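Local structure of citrate synthase (Metallosphaera sedula, 6ABX) at residues H59-D62 with D63-R67; K275-E278 with I279-L282; L312-Y315 with A316-F319. The protein probably catalyses the condensation of oxaloacetate with acetyl-CoA and water to give citrate and CoA, a step of the tricarboxylic acid cycle. One frame throughout, in Å; residues are numbered along the deposited sequence.

Contact 1 (H59-D62 with D63-R67); sequences HELD and DFKSR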
ATOM      1  N   HIS A  59     -11.139 -17.424 -30.198  1.00 18.99           N
ATOM      2  CA  HIS A  59     -12.241 -17.675 -29.275  1.00 20.96           C
ATOM      3  C   HIS A  59     -11.894 -17.213 -27.853  1.00 18.44           C
ATOM      4  O   HIS A  59     -12.744 -16.637 -27.181  1.00 18.34           O
ATOM      5  CB  HIS A  59     -12.560 -19.186 -29.256  1.00 23.97           C
ATOM      6  CG  HIS A  59     -13.598 -19.598 -28.258  1.00 29.46           C
ATOM      7  ND1 HIS A  59     -13.271 -20.319 -27.113  1.00 35.62           N
ATOM      8  CD2 HIS A  59     -14.949 -19.448 -28.233  1.00 32.23           C
ATOM      9  CE1 HIS A  59     -14.380 -20.585 -26.435  1.00 33.75           C
ATOM     10  NE2 HIS A  59     -15.412 -20.064 -27.102  1.00 31.58           N
ATOM     11  N   GLU A  60     -10.664 -17.492 -27.393  1.00 17.37           N
ATOM     12  CA  GLU A  60     -10.263 -17.126 -26.061  1.00 16.62           C
ATOM     13  C   GLU A  60     -10.311 -15.600 -25.929  1.00 16.55           C
ATOM     14  O   GLU A  60     -10.808 -15.085 -24.894  1.00 16.95           O
ATOM     15  CB  GLU A  60      -8.868 -17.627 -25.719  1.00 16.84           C
ATOM     16  CG  GLU A  60      -8.809 -19.135 -25.519  1.00 19.39           C
ATOM     17  CD  GLU A  60      -7.409 -19.685 -25.433  1.00 20.98           C
ATOM     18  OE1 GLU A  60      -6.474 -19.050 -25.951  1.00 17.92           O
ATOM     19  OE2 GLU A  60      -7.245 -20.739 -24.804  1.00 27.18           O
ATOM     20  N   LEU A  61      -9.880 -14.898 -26.979  1.00 15.26           N
ATOM     21  CA  LEU A  61      -9.802 -13.422 -26.891  1.00 15.03           C
ATOM     22  C   LEU A  61     -11.217 -12.825 -26.931  1.00 16.20           C
ATOM     23  O   LEU A  61     -11.525 -11.933 -26.194  1.00 15.00           O
ATOM     24  CB  LEU A  61      -8.931 -12.847 -27.991  1.00 14.23           C
ATOM     25  CG  LEU A  61      -8.778 -11.321 -27.983  1.00 14.82           C
ATOM     26  CD1 LEU A  61      -8.299 -10.794 -26.636  1.00 15.68           C
ATOM     27  CD2 LEU A  61      -7.834 -10.909 -29.099  1.00 14.83           C
ATOM     28  N   ASP A  62     -12.085 -13.389 -27.767  1.00 16.65           N
ATOM     29  CA  ASP A  62     -13.490 -12.957 -27.850  1.00 21.00           C
ATOM     30  C   ASP A  62     -14.193 -13.098 -26.489  1.00 17.79           C
ATOM     31  O   ASP A  62     -14.866 -12.197 -26.034  1.00 18.92           O
ATOM     32  CB  ASP A  62     -14.270 -13.777 -28.877  1.00 24.15           C
ATOM     33  CG  ASP A  62     -15.634 -13.159 -29.127  1.00 29.05           C
ATOM     34  OD1 ASP A  62     -15.671 -11.956 -29.541  1.00 32.44           O
ATOM     35  OD2 ASP A  62     -16.639 -13.835 -28.837  1.00 33.70           O
ATOM     36  N   ASP A  63     -14.029 -14.247 -25.830  1.00 16.36           N
ATOM     37  CA  ASP A  63     -14.613 -14.465 -24.515  1.00 17.85           C
ATOM     38  C   ASP A  63     -14.065 -13.448 -23.498  1.00 17.88           C
ATOM     39  O   ASP A  63     -14.778 -12.952 -22.665  1.00 17.95           O
ATOM     40  CB  ASP A  63     -14.361 -15.888 -23.996  1.00 20.60           C
ATOM     41  CG  ASP A  63     -15.160 -16.921 -24.765  1.00 22.44           C
ATOM     42  OD1 ASP A  63     -15.968 -16.506 -25.623  1.00 22.38           O
ATOM     43  OD2 ASP A  63     -14.960 -18.114 -24.492  1.00 24.72           O
ATOM     44  N   PHE A  64     -12.746 -13.213 -23.530  1.00 15.66           N
ATOM     45  CA  PHE A  64     -12.036 -12.392 -22.554  1.00 15.25           C
ATOM     46  C   PHE A  64     -12.427 -10.931 -22.738  1.00 14.22           C
ATOM     47  O   PHE A  64     -12.648 -10.229 -21.704  1.00 14.89           O
ATOM     48  CB  PHE A  64     -10.531 -12.555 -22.741  1.00 14.30           C
ATOM     49  CG  PHE A  64      -9.671 -11.748 -21.810  1.00 13.65           C
ATOM     50  CD1 PHE A  64      -9.626 -12.014 -20.436  1.00 16.34           C
ATOM     51  CD2 PHE A  64      -8.917 -10.714 -22.313  1.00 13.89           C
ATOM     52  CE1 PHE A  64      -8.777 -11.291 -19.611  1.00 15.77           C
ATOM     53  CE2 PHE A  64      -8.103  -9.968 -21.481  1.00 14.47           C
ATOM     54  CZ  PHE A  64      -8.028 -10.266 -20.134  1.00 16.43           C
ATOM     55  N   LYS A  65     -12.525 -10.497 -23.998  1.00 15.64           N
ATOM     56  CA  LYS A  65     -12.975  -9.086 -24.323  1.00 15.73           C
ATOM     57  C   LYS A  65     -14.372  -8.856 -23.737  1.00 16.77           C
ATOM     58  O   LYS A  65     -14.635  -7.858 -23.115  1.00 16.26           O
ATOM     59  CB  LYS A  65     -13.023  -8.829 -25.831  1.00 17.30           C
ATOM     60  CG  LYS A  65     -11.665  -8.585 -26.456  1.00 20.51           C
ATOM     61  CD  LYS A  65     -11.725  -8.726 -27.968  1.00 23.86           C
ATOM     62  CE  LYS A  65     -12.554  -7.684 -28.674  1.00 28.91           C
ATOM     63  NZ  LYS A  65     -12.632  -8.015 -30.117  1.00 32.29           N
ATOM     64  N   SER A  66     -15.238  -9.866 -23.855  1.00 15.97           N
ATOM     65  CA  SER A  66     -16.600  -9.807 -23.297  1.00 16.03           C
ATOM     66  C   SER A  66     -16.590  -9.738 -21.781  1.00 15.22           C
ATOM     67  O   SER A  66     -17.318  -8.975 -21.206  1.00 16.60           O
ATOM     68  CB  SER A  66     -17.445 -10.961 -23.762  1.00 18.20           C
ATOM     69  OG  SER A  66     -17.692 -10.818 -25.135  1.00 24.28           O
ATOM     70  N   ARG A  67     -15.738 -10.530 -21.147  1.00 14.30           N
ATOM     71  CA  ARG A  67     -15.655 -10.568 -19.753  1.00 15.99           C
ATOM     72  C   ARG A  67     -15.240  -9.219 -19.192  1.00 16.36           C
ATOM     73  O   ARG A  67     -15.842  -8.772 -18.218  1.00 17.96           O
ATOM     74  CB  ARG A  67     -14.691 -11.644 -19.291  1.00 18.90           C
ATOM     75  CG  ARG A  67     -14.675 -11.773 -17.781  1.00 22.39           C
ATOM     76  CD  ARG A  67     -13.797 -12.889 -17.305  1.00 27.70           C
ATOM     77  NE  ARG A  67     -13.914 -13.000 -15.854  1.00 29.16           N
ATOM     78  CZ  ARG A  67     -13.180 -13.810 -15.117  1.00 32.52           C
ATOM     79  NH1 ARG A  67     -12.258 -14.571 -15.696  1.00 30.17           N
ATOM     80  NH2 ARG A  67     -13.388 -13.844 -13.808  1.00 29.38           N
TER
HETATM   81  O   HOH W   1     -16.324 -10.252 -27.802  1.00 29.27           O
HETATM   82  O   HOH W   2     -13.965 -10.291 -30.555  1.00 49.71           O
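The His-59 ring carries the carboxylate of Asp-63 over one face. CG of Asp-63 stands 3.9 Å above the His-59 ring plane, shifted off the ring centre. The nearest ring atom is CE1 of His-59, 3.2 Å from OD2 of Asp-63. The two planes are turned 72° apart. NE2 of His-59 is also near OD2, but the angle is too poor for a hydrogen bond. The other ring is Phe-64. CD1 of Leu-61 lies at its edge, 4.4 Å from CD2 of Phe-64. Tyr-48 of helix 43-52 meets Phe-64 edge-to-face.

Lys-65 runs obliquely past Leu-61, with its CD 3.9 Å from CG of Leu-61. A bend at chi3 (66°) turns the rest of the chain, and the amine reaches Asp-62 through water. One water accepts from NZ of Lys-65 and donates to OD1 of Asp-62. A second donates to OD1 and O of Asp-62 and accepts from OG of Ser-66. With an alanine in place of Lys-65, the first water is likely to lose its amine donor and the flank of Leu-61 its cover.

Along the backbone, Lys-65 N bonds to Leu-61 O at 2.8 Å. Ile-367 of the second subunit packs on Leu-61. The repeated i to i+4 bonds are those of an alpha helix, here the amphipathic helix 58-69 at the protein surface.

Contact 2 (K275-E278 with I279-L282); sequences KNEE and IKRL
Ile-279 packs its CG2 against the aliphatic part of Lys-275, 3.7 Å from CG of Lys-275, and the two side chains cross at about a right angle. CG1 of Ile-279 lies 3.4 Å from OD1 of Asn-276. That same oxygen accepts from Ile-279 N at 3.0 Å, in a bond nearly straight on to the amide carbonyl (C=O...N angle 174°). CG of Asn-276 sits between its own N and carbonyl carbon (chi1 67°), which folds the amide back over the helix start. The amine of Lys-275 turns away to the backbone oxygens of Ala-270 and Leu-273.

Glu-278 lies side by side with Leu-282, its CG 4.0 Å from CD1 of Leu-282. Beyond CG the chain is extended, and OE2 reaches the hydroxyl of Tyr-315. CG of Glu-278 lies oblique to the Arg-281 guanidinium, nearest NH1, and the two charged groups are not in contact.

Lys-280 runs alongside Glu-277, with CD 4.1 Å from OE1 of Glu-277. The charged ends stay apart, with NZ of Lys-280 6.0 Å from that oxygen. Lys-280 N bonds to Asn-276 O at 3.0 Å. Asn-276 thus takes up two amides of the first turn, one through its side chain and one through its backbone. This is an asparagine N-cap, opening helix 277-297.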
ATOM      1  N   LYS A 275      -3.991  16.641 -34.937  1.00 37.87           N
ATOM      2  CA  LYS A 275      -3.660  17.567 -33.908  1.00 33.74           C
ATOM      3  C   LYS A 275      -4.287  18.915 -34.232  1.00 30.53           C
ATOM      4  O   LYS A 275      -4.182  19.382 -35.335  1.00 36.15           O
ATOM      5  CB  LYS A 275      -2.133  17.605 -33.785  1.00 30.43           C
ATOM      6  CG  LYS A 275      -1.466  16.250 -33.594  1.00 29.16           C
ATOM      7  CD  LYS A 275       0.047  16.449 -33.548  1.00 31.33           C
ATOM      8  CE  LYS A 275       0.881  15.190 -33.451  1.00 33.32           C
ATOM      9  NZ  LYS A 275       0.724  14.304 -34.633  1.00 33.70           N
ATOM     10  N   ASN A 276      -4.926  19.524 -33.242  1.00 31.97           N
ATOM     11  CA  ASN A 276      -5.275  20.916 -33.352  1.00 36.07           C
ATOM     12  C   ASN A 276      -3.960  21.717 -33.281  1.00 38.03           C
ATOM     13  O   ASN A 276      -2.849  21.154 -33.120  1.00 38.91           O
ATOM     14  CB  ASN A 276      -6.348  21.298 -32.324  1.00 40.00           C
ATOM     15  CG  ASN A 276      -5.848  21.224 -30.898  1.00 43.39           C
ATOM     16  OD1 ASN A 276      -4.645  21.306 -30.671  1.00 34.05           O
ATOM     17  ND2 ASN A 276      -6.753  21.072 -29.939  1.00 41.86           N
ATOM     18  N   GLU A 277      -4.071  23.041 -33.383  1.00 40.82           N
ATOM     19  CA  GLU A 277      -2.883  23.839 -33.514  1.00 39.28           C
ATOM     20  C   GLU A 277      -2.072  23.815 -32.216  1.00 35.37           C
ATOM     21  O   GLU A 277      -0.847  23.893 -32.287  1.00 34.34           O
ATOM     22  CB  GLU A 277      -3.211  25.241 -34.005  1.00 43.29           C
ATOM     23  CG  GLU A 277      -3.194  25.276 -35.521  1.00 47.92           C
ATOM     24  CD  GLU A 277      -1.819  25.121 -36.160  1.00 50.16           C
ATOM     25  OE1 GLU A 277      -1.553  24.045 -36.738  1.00 45.15           O
ATOM     26  OE2 GLU A 277      -1.015  26.092 -36.083  1.00 52.87           O
ATOM     27  N   GLU A 278      -2.737  23.670 -31.068  1.00 31.27           N
ATOM     28  CA  GLU A 278      -2.030  23.595 -29.781  1.00 30.98           C
ATOM     29  C   GLU A 278      -1.171  22.317 -29.726  1.00 29.00           C
ATOM     30  O   GLU A 278       0.005  22.370 -29.369  1.00 27.24           O
ATOM     31  CB  GLU A 278      -3.021  23.704 -28.618  1.00 33.80           C
ATOM     32  CG  GLU A 278      -2.406  23.453 -27.253  1.00 34.07           C
ATOM     33  CD  GLU A 278      -3.410  23.331 -26.122  1.00 34.34           C
ATOM     34  OE1 GLU A 278      -4.597  23.163 -26.413  1.00 37.25           O
ATOM     35  OE2 GLU A 278      -3.009  23.418 -24.969  1.00 33.25           O
ATOM     36  N   ILE A 279      -1.723  21.170 -30.125  1.00 25.01           N
ATOM     37  CA  ILE A 279      -1.035  19.928 -29.969  1.00 25.96           C
ATOM     38  C   ILE A 279       0.132  19.876 -30.964  1.00 24.77           C
ATOM     39  O   ILE A 279       1.206  19.378 -30.666  1.00 21.29           O
ATOM     40  CB  ILE A 279      -2.007  18.737 -30.100  1.00 25.85           C
ATOM     41  CG1 ILE A 279      -3.096  18.765 -29.024  1.00 27.78           C
ATOM     42  CG2 ILE A 279      -1.246  17.435 -30.137  1.00 24.87           C
ATOM     43  CD1 ILE A 279      -2.600  18.833 -27.586  1.00 27.59           C
ATOM     44  N   LYS A 280      -0.084  20.377 -32.193  1.00 26.71           N
ATOM     45  CA  LYS A 280       0.988  20.367 -33.168  1.00 28.91           C
ATOM     46  C   LYS A 280       2.209  21.163 -32.638  1.00 23.10           C
ATOM     47  O   LYS A 280       3.343  20.727 -32.749  1.00 21.76           O
ATOM     48  CB  LYS A 280       0.502  20.978 -34.485  1.00 36.21           C
ATOM     49  CG  LYS A 280       1.487  20.837 -35.639  1.00 44.68           C
ATOM     50  CD  LYS A 280       0.819  20.665 -36.992  1.00 50.84           C
ATOM     51  CE  LYS A 280       1.596  19.738 -37.905  1.00 59.91           C
ATOM     52  NZ  LYS A 280       2.909  20.325 -38.265  1.00 65.32           N
ATOM     53  N   ARG A 281       1.928  22.329 -32.079  1.00 24.18           N
ATOM     54  CA  ARG A 281       2.901  23.236 -31.504  1.00 25.70           C
ATOM     55  C   ARG A 281       3.642  22.507 -30.377  1.00 21.80           C
ATOM     56  O   ARG A 281       4.888  22.499 -30.308  1.00 21.75           O
ATOM     57  CB  ARG A 281       2.161  24.469 -30.997  1.00 27.06           C
ATOM     58  CG  ARG A 281       3.029  25.533 -30.349  1.00 32.05           C
ATOM     59  CD  ARG A 281       2.309  26.870 -30.251  1.00 33.92           C
ATOM     60  NE  ARG A 281       1.037  26.805 -29.535  1.00 38.63           N
ATOM     61  CZ  ARG A 281       0.887  26.703 -28.200  1.00 40.99           C
ATOM     62  NH1 ARG A 281      -0.292  26.954 -27.672  1.00 42.74           N
ATOM     63  NH2 ARG A 281       1.876  26.334 -27.393  1.00 41.46           N
ATOM     64  N   LEU A 282       2.871  21.858 -29.507  1.00 19.11           N
ATOM     65  CA  LEU A 282       3.451  21.194 -28.348  1.00 18.04           C
ATOM     66  C   LEU A 282       4.334  20.033 -28.766  1.00 17.45           C
ATOM     67  O   LEU A 282       5.390  19.795 -28.124  1.00 18.35           O
ATOM     68  CB  LEU A 282       2.374  20.755 -27.347  1.00 17.45           C
ATOM     69  CG  LEU A 282       1.664  21.855 -26.567  1.00 19.78           C
ATOM     70  CD1 LEU A 282       0.572  21.254 -25.697  1.00 20.38           C
ATOM     71  CD2 LEU A 282       2.611  22.634 -25.675  1.00 21.09           C
TER

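Contact 3 (L312-Y315 with A316-F319); sequences LVFY and AMGF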
ATOM      1  N   LEU A 312       1.907  14.310 -22.933  1.00 14.15           N
ATOM      2  CA  LEU A 312       1.469  15.029 -24.114  1.00 16.07           C
ATOM      3  C   LEU A 312       0.477  14.218 -24.954  1.00 15.83           C
ATOM      4  O   LEU A 312      -0.545  14.728 -25.417  1.00 17.51           O
ATOM      5  CB  LEU A 312       2.715  15.446 -24.909  1.00 18.18           C
ATOM      6  CG  LEU A 312       2.443  16.090 -26.260  1.00 20.15           C
ATOM      7  CD1 LEU A 312       1.508  17.265 -26.095  1.00 18.41           C
ATOM      8  CD2 LEU A 312       3.757  16.514 -26.888  1.00 21.10           C
ATOM      9  N   VAL A 313       0.737  12.915 -25.104  1.00 16.23           N
ATOM     10  CA  VAL A 313      -0.185  12.005 -25.828  1.00 15.07           C
ATOM     11  C   VAL A 313      -1.543  11.924 -25.121  1.00 15.62           C
ATOM     12  O   VAL A 313      -2.552  12.082 -25.774  1.00 16.50           O
ATOM     13  CB  VAL A 313       0.448  10.616 -26.017  1.00 16.58           C
ATOM     14  CG1 VAL A 313      -0.564   9.569 -26.454  1.00 16.05           C
ATOM     15  CG2 VAL A 313       1.618  10.683 -26.986  1.00 16.49           C
ATOM     16  N   PHE A 314      -1.553  11.744 -23.805  1.00 15.70           N
ATOM     17  CA  PHE A 314      -2.828  11.653 -23.060  1.00 15.40           C
ATOM     18  C   PHE A 314      -3.561  13.001 -23.088  1.00 15.54           C
ATOM     19  O   PHE A 314      -4.777  13.058 -23.222  1.00 15.72           O
ATOM     20  CB  PHE A 314      -2.565  11.156 -21.645  1.00 17.15           C
ATOM     21  CG  PHE A 314      -2.229   9.689 -21.620  1.00 20.84           C
ATOM     22  CD1 PHE A 314      -3.091   8.756 -22.150  1.00 25.04           C
ATOM     23  CD2 PHE A 314      -1.070   9.240 -21.021  1.00 30.92           C
ATOM     24  CE1 PHE A 314      -2.779   7.402 -22.134  1.00 26.54           C
ATOM     25  CE2 PHE A 314      -0.767   7.878 -21.008  1.00 29.78           C
ATOM     26  CZ  PHE A 314      -1.597   6.977 -21.614  1.00 27.68           C
ATOM     27  N   TYR A 315      -2.816  14.113 -23.000  1.00 15.39           N
ATOM     28  CA  TYR A 315      -3.401  15.438 -23.131  1.00 16.67           C
ATOM     29  C   TYR A 315      -4.048  15.610 -24.513  1.00 17.06           C
ATOM     30  O   TYR A 315      -5.157  16.183 -24.611  1.00 18.65           O
ATOM     31  CB  TYR A 315      -2.338  16.509 -22.845  1.00 17.10           C
ATOM     32  CG  TYR A 315      -2.818  17.930 -23.007  1.00 17.00           C
ATOM     33  CD1 TYR A 315      -3.726  18.464 -22.111  1.00 18.68           C
ATOM     34  CD2 TYR A 315      -2.341  18.753 -24.004  1.00 18.34           C
ATOM     35  CE1 TYR A 315      -4.186  19.765 -22.230  1.00 19.45           C
ATOM     36  CE2 TYR A 315      -2.800  20.064 -24.151  1.00 18.84           C
ATOM     37  CZ  TYR A 315      -3.722  20.566 -23.258  1.00 20.33           C
ATOM     38  OH  TYR A 315      -4.177  21.857 -23.326  1.00 22.73           O
ATOM     39  N   ALA A 316      -3.377  15.142 -25.558  1.00 18.00           N
ATOM     40  CA  ALA A 316      -3.822  15.243 -26.941  1.00 20.55           C
ATOM     41  C   ALA A 316      -5.160  14.510 -27.114  1.00 24.20           C
ATOM     42  O   ALA A 316      -5.986  14.884 -27.921  1.00 26.47           O
ATOM     43  CB  ALA A 316      -2.775  14.715 -27.884  1.00 23.19           C
ATOM     44  N   MET A 317      -5.384  13.479 -26.314  1.00 19.56           N
ATOM     45  CA  MET A 317      -6.595  12.740 -26.448  1.00 23.18           C
ATOM     46  C   MET A 317      -7.738  13.229 -25.565  1.00 22.14           C
ATOM     47  O   MET A 317      -8.846  12.709 -25.716  1.00 22.92           O
ATOM     48  CB  MET A 317      -6.246  11.284 -26.218  1.00 25.39           C
ATOM     49  CG  MET A 317      -5.567  10.863 -27.492  1.00 32.90           C
ATOM     50  SD  MET A 317      -5.339   9.150 -27.606  1.00 35.15           S
ATOM     51  CE  MET A 317      -4.609   8.898 -25.993  1.00 34.77           C
ATOM     52  N   GLY A 318      -7.507  14.269 -24.756  1.00 18.73           N
ATOM     53  CA  GLY A 318      -8.541  14.953 -24.035  1.00 18.76           C
ATOM     54  C   GLY A 318      -8.542  14.760 -22.553  1.00 16.65           C
ATOM     55  O   GLY A 318      -9.524  15.147 -21.880  1.00 19.19           O
ATOM     56  N   PHE A 319      -7.475  14.161 -21.961  1.00 15.71           N
ATOM     57  CA  PHE A 319      -7.385  14.078 -20.521  1.00 16.36           C
ATOM     58  C   PHE A 319      -6.668  15.286 -19.910  1.00 16.63           C
ATOM     59  O   PHE A 319      -5.641  15.670 -20.457  1.00 18.21           O
ATOM     60  CB  PHE A 319      -6.599  12.812 -20.165  1.00 17.17           C
ATOM     61  CG  PHE A 319      -7.270  11.524 -20.577  1.00 17.34           C
ATOM     62  CD1 PHE A 319      -8.221  10.967 -19.747  1.00 19.27           C
ATOM     63  CD2 PHE A 319      -6.952  10.882 -21.756  1.00 17.79           C
ATOM     64  CE1 PHE A 319      -8.829   9.777 -20.093  1.00 17.43           C
ATOM     65  CE2 PHE A 319      -7.543   9.671 -22.093  1.00 19.43           C
ATOM     66  CZ  PHE A 319      -8.485   9.139 -21.257  1.00 17.73           C
TER
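Phe-314 and Met-317 both set CG anti to the carbonyl carbon (chi1 -73° and -76°). With a further bend at chi3 of Met-317, its CE methyl comes to the Phe-314 ring. The setting is a Schellman motif, which ends helix 310-316 at Gly-318.

CE of Met-317 approaches obliquely, 4.1 Å from CD1 of Phe-314. It is equally close to CG1 of Val-313, whose side chain lies alongside Met-317. Leu-169 of helix 163-174 touches both Phe-314 and Met-317, and Phe-324 meets the Phe-314 ring.

Two backbone bonds make the cap. Phe-319 N reaches back to Phe-314 O at 3.2 Å. Gly-318 N reaches Tyr-315 O at 3.0 Å, approaching from above the carbonyl plane. Gly-318 takes a positive phi, at which a side chain would collide with the carbonyl oxygen of Met-317. Met-317 N is held weakly by the carbonyl oxygens of Val-313 and Phe-314. Beyond the turn, O of Met-317 and O of Gly-318 accept from Arg-157 and Arg-135.

The Phe-319 side chain folds back onto the helix end. Its ring edge faces the oxygen that its own N uses, with CD2 of Phe-319 3.4 Å from Phe-314 O. Phe-152 meets this ring edge-to-face. Phe-319 O also takes a CA-H...O contact from Tyr-315 CA, 3.5 Å away and nearly straight at the hydrogen (171°).

Contact 3 is buried and the nearest of the three to the chain centre. Contacts 1 and 2 are partly buried and lie farther out. Contacts 2 and 3 touch, with centres about 11 Å apart. They join the start of helix 277-297 to the end of helix 310-316, the next helix in the chain. A polar bond and apolar packing tie the two helices together, the packing including CD1 of Ile-279 on the Tyr-315 ring. Contact 1 stands alone, its nearest atoms about 18 Å from contact 3. Its polar face is linked by water. Contact 2 uses an amide cap, and contact 3 uses backbone bonds among apolar side chains.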